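Local coordinates for protein putative dimetal phosphatase (Danio rerio, PDB 2NXF) that probably hydrolyses ADP-ribose and CDP-alcohols such as CDP-choline, using a dinuclear metal centre of the metallophosphoesterase type, at residues 3-11 with 295-303. Residues are numbered along the deposited sequence; the frame is centred on the assembly and turned at random.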
loop_
_atom_site.group_PDB
_atom_site.type_symbol
_atom_site.label_atom_id
_atom_site.label_comp_id
_atom_site.label_asym_id
_atom_site.label_seq_id
_atom_site.Cartn_x
_atom_site.Cartn_y
_atom_site.Cartn_z
ATOM N N ASP A 3 0.045 22.460 -17.132
ATOM C CA ASP A 3 -1.288 22.369 -16.438
ATOM C C ASP A 3 -1.741 20.911 -16.182
ATOM O O ASP A 3 -2.068 20.200 -17.142
ATOM C CB ASP A 3 -2.336 23.111 -17.275
ATOM C CG ASP A 3 -3.735 23.076 -16.648
ATOM O OD1 ASP A 3 -3.863 22.855 -15.421
ATOM O OD2 ASP A 3 -4.715 23.276 -17.391
ATOM N N PRO A 4 -1.802 20.472 -14.895
ATOM C CA PRO A 4 -2.058 19.036 -14.625
ATOM C C PRO A 4 -3.491 18.576 -14.889
ATOM O O PRO A 4 -4.441 19.341 -14.688
ATOM C CB PRO A 4 -1.711 18.866 -13.137
ATOM C CG PRO A 4 -1.765 20.203 -12.541
ATOM C CD PRO A 4 -1.636 21.241 -13.642
ATOM N N VAL A 5 -3.620 17.344 -15.378
ATOM C CA VAL A 5 -4.915 16.716 -15.604
ATOM C C VAL A 5 -5.545 16.325 -14.264
ATOM O O VAL A 5 -6.771 16.380 -14.105
ATOM C CB VAL A 5 -4.776 15.457 -16.506
ATOM C CG1 VAL A 5 -6.118 14.760 -16.700
ATOM C CG2 VAL A 5 -4.183 15.831 -17.858
ATOM N N PHE A 6 -4.706 15.908 -13.312
ATOM C CA PHE A 6 -5.188 15.406 -12.036
ATOM C C PHE A 6 -4.081 15.529 -10.999
ATOM O O PHE A 6 -2.906 15.392 -11.331
ATOM C CB PHE A 6 -5.601 13.930 -12.184
ATOM C CG PHE A 6 -6.414 13.392 -11.029
ATOM C CD1 PHE A 6 -7.747 13.786 -10.845
ATOM C CD2 PHE A 6 -5.864 12.462 -10.150
ATOM C CE1 PHE A 6 -8.496 13.252 -9.766
ATOM C CE2 PHE A 6 -6.605 11.937 -9.077
ATOM C CZ PHE A 6 -7.924 12.342 -8.893
ATOM N N THR A 7 -4.468 15.770 -9.750
ATOM C CA THR A 7 -3.509 16.029 -8.666
ATOM C C THR A 7 -3.984 15.264 -7.437
ATOM O O THR A 7 -5.148 15.365 -7.060
ATOM C CB THR A 7 -3.467 17.549 -8.323
ATOM O OG1 THR A 7 -3.055 18.319 -9.469
ATOM C CG2 THR A 7 -2.514 17.810 -7.169
ATOM N N PHE A 8 -3.102 14.473 -6.817
ATOM C CA PHE A 8 -3.539 13.675 -5.658
ATOM C C PHE A 8 -2.446 13.562 -4.607
ATOM O O PHE A 8 -1.272 13.563 -4.948
ATOM C CB PHE A 8 -4.065 12.298 -6.066
ATOM C CG PHE A 8 -3.048 11.406 -6.746
ATOM C CD1 PHE A 8 -2.438 10.357 -6.059
ATOM C CD2 PHE A 8 -2.737 11.602 -8.098
ATOM C CE1 PHE A 8 -1.526 9.519 -6.703
ATOM C CE2 PHE A 8 -1.815 10.788 -8.750
ATOM C CZ PHE A 8 -1.211 9.752 -8.056
ATOM N N GLY A 9 -2.845 13.490 -3.342
ATOM C CA GLY A 9 -1.875 13.258 -2.252
ATOM C C GLY A 9 -1.520 11.782 -2.096
ATOM O O GLY A 9 -2.316 10.915 -2.428
ATOM N N LEU A 10 -0.322 11.499 -1.575
ATOM C CA LEU A 10 0.142 10.124 -1.296
ATOM C C LEU A 10 0.820 10.066 0.060
ATOM O O LEU A 10 1.624 10.938 0.381
ATOM C CB LEU A 10 1.208 9.709 -2.321
ATOM C CG LEU A 10 0.725 9.452 -3.727
ATOM C CD1 LEU A 10 1.908 9.475 -4.701
ATOM C CD2 LEU A 10 -0.004 8.102 -3.760
ATOM N N ILE A 11 0.536 9.009 0.825
ATOM C CA ILE A 11 1.188 8.854 2.135
ATOM C C ILE A 11 1.150 7.363 2.484
ATOM O O ILE A 11 0.264 6.646 2.018
ATOM C CB ILE A 11 0.499 9.722 3.218
ATOM C CG1 ILE A 11 1.430 9.963 4.426
ATOM C CG2 ILE A 11 -0.886 9.151 3.600
ATOM C CD1 ILE A 11 0.959 11.132 5.347
ATOM N N ALA A 295 7.392 12.629 5.629
ATOM C CA ALA A 295 7.273 11.623 4.555
ATOM C C ALA A 295 5.889 11.616 3.956
ATOM O O ALA A 295 4.988 10.936 4.450
ATOM C CB ALA A 295 7.615 10.212 5.077
ATOM N N PHE A 296 5.704 12.392 2.898
ATOM C CA PHE A 296 4.497 12.285 2.111
ATOM C C PHE A 296 4.786 12.920 0.763
ATOM O O PHE A 296 5.880 13.444 0.530
ATOM C CB PHE A 296 3.279 12.947 2.806
ATOM C CG PHE A 296 3.255 14.459 2.713
ATOM C CD1 PHE A 296 2.420 15.115 1.796
ATOM C CD2 PHE A 296 4.047 15.231 3.557
ATOM C CE1 PHE A 296 2.397 16.528 1.712
ATOM C CE2 PHE A 296 4.017 16.650 3.494
ATOM C CZ PHE A 296 3.201 17.291 2.565
ATOM N N ALA A 297 3.821 12.843 -0.141
ATOM C CA ALA A 297 4.019 13.458 -1.444
ATOM C C ALA A 297 2.706 13.975 -2.022
ATOM O O ALA A 297 1.609 13.645 -1.522
ATOM C CB ALA A 297 4.651 12.435 -2.394
ATOM N N THR A 298 2.833 14.723 -3.105
ATOM C CA THR A 298 1.710 15.073 -3.961
ATOM C C THR A 298 2.124 14.721 -5.382
ATOM O O THR A 298 3.230 15.062 -5.809
ATOM C CB THR A 298 1.377 16.568 -3.876
ATOM O OG1 THR A 298 1.165 16.917 -2.499
ATOM C CG2 THR A 298 0.116 16.885 -4.688
ATOM N N ALA A 299 1.232 14.055 -6.105
ATOM C CA ALA A 299 1.524 13.662 -7.471
ATOM C C ALA A 299 0.677 14.469 -8.430
ATOM O O ALA A 299 -0.509 14.720 -8.180
ATOM C CB ALA A 299 1.285 12.167 -7.670
ATOM N N TYR A 300 1.315 14.869 -9.523
ATOM C CA TYR A 300 0.686 15.651 -10.568
ATOM C C TYR A 300 0.758 14.860 -11.875
ATOM O O TYR A 300 1.845 14.561 -12.356
ATOM C CB TYR A 300 1.419 16.992 -10.720
ATOM C CG TYR A 300 1.353 17.870 -9.486
ATOM C CD1 TYR A 300 0.405 18.888 -9.401
ATOM C CD2 TYR A 300 2.226 17.683 -8.415
ATOM C CE1 TYR A 300 0.319 19.701 -8.281
ATOM C CE2 TYR A 300 2.155 18.504 -7.276
ATOM C CZ TYR A 300 1.181 19.506 -7.229
ATOM O OH TYR A 300 1.078 20.335 -6.131
ATOM N N LEU A 301 -0.407 14.536 -12.440
ATOM C CA LEU A 301 -0.494 13.852 -13.716
ATOM C C LEU A 301 -0.727 14.892 -14.800
ATOM O O LEU A 301 -1.751 15.574 -14.809
ATOM C CB LEU A 301 -1.636 12.824 -13.705
ATOM C CG LEU A 301 -1.461 11.658 -12.727
ATOM C CD1 LEU A 301 -2.772 10.870 -12.617
ATOM C CD2 LEU A 301 -0.303 10.746 -13.161
ATOM N N TYR A 302 0.255 15.030 -15.690
ATOM C CA TYR A 302 0.124 15.881 -16.861
ATOM C C TYR A 302 -0.142 15.012 -18.086
ATOM O O TYR A 302 -0.166 13.777 -17.991
ATOM C CB TYR A 302 1.393 16.711 -17.077
ATOM C CG TYR A 302 1.718 17.647 -15.944
ATOM C CD1 TYR A 302 1.256 18.968 -15.958
ATOM C CD2 TYR A 302 2.501 17.220 -14.869
ATOM C CE1 TYR A 302 1.558 19.838 -14.920
ATOM C CE2 TYR A 302 2.808 18.081 -13.832
ATOM C CZ TYR A 302 2.334 19.382 -13.868
ATOM O OH TYR A 302 2.640 20.233 -12.834
ATOM N N GLU A 303 -0.311 15.654 -19.238
ATOM C CA GLU A 303 -0.545 14.905 -20.459
ATOM C C GLU A 303 0.697 14.153 -20.941
ATOM O O GLU A 303 0.569 13.160 -21.654
ATOM C CB GLU A 303 -1.148 15.808 -21.548
ATOM C CG GLU A 303 -2.451 16.440 -21.071
ATOM C CD GLU A 303 -3.262 17.108 -22.154
ATOM O OE1 GLU A 303 -2.673 17.768 -23.034
ATOM O OE2 GLU A 303 -4.506 16.980 -22.101
HETATM O O HOH W 1 -0.657 18.535 -19.210
#
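Phe8 holds CG between its backbone N and carbonyl carbon (chi1 62°), which swings the ring across to Ala299. The methyl CB of Ala299 sits over one ring face, 3.8 Å from the centroid of the Phe8 ring and off-centre, near the ring margin. Leu301 CD1 lies 4.0 Å from Phe8 CE2. Replacing Phe8 by alanine would probably open a gap beside Ala299 and Leu301 and leave Phe144 without its edge-to-face partner. On the other sheet face, Thr7 runs alongside Tyr300, with Thr7 CG2 3.6 Å from Tyr300 CE1. The strands 6-11 and 295-301 are antiparallel neighbours inside one sheet of the calcineurin-like phosphoesterase fold, joining the N-terminal strand to one near the C-terminus. Strands 54-57 and 305-312 flank the pair. Phe8 and Ala299 exchange two backbone hydrogen bonds; the one from Ala299 N to Phe8 O is nearly straight (2.8 Å, 175°). A classic beta bulge sets Val5 and Phe6 opposite the single residue Leu301: Leu301 O takes Val5 N at 2.6 Å and, weakly, Phe6 N. Beyond it, Pro4 CB lies over one face of the Tyr302 ring, and a water bridges Asp3 O to Glu303 N.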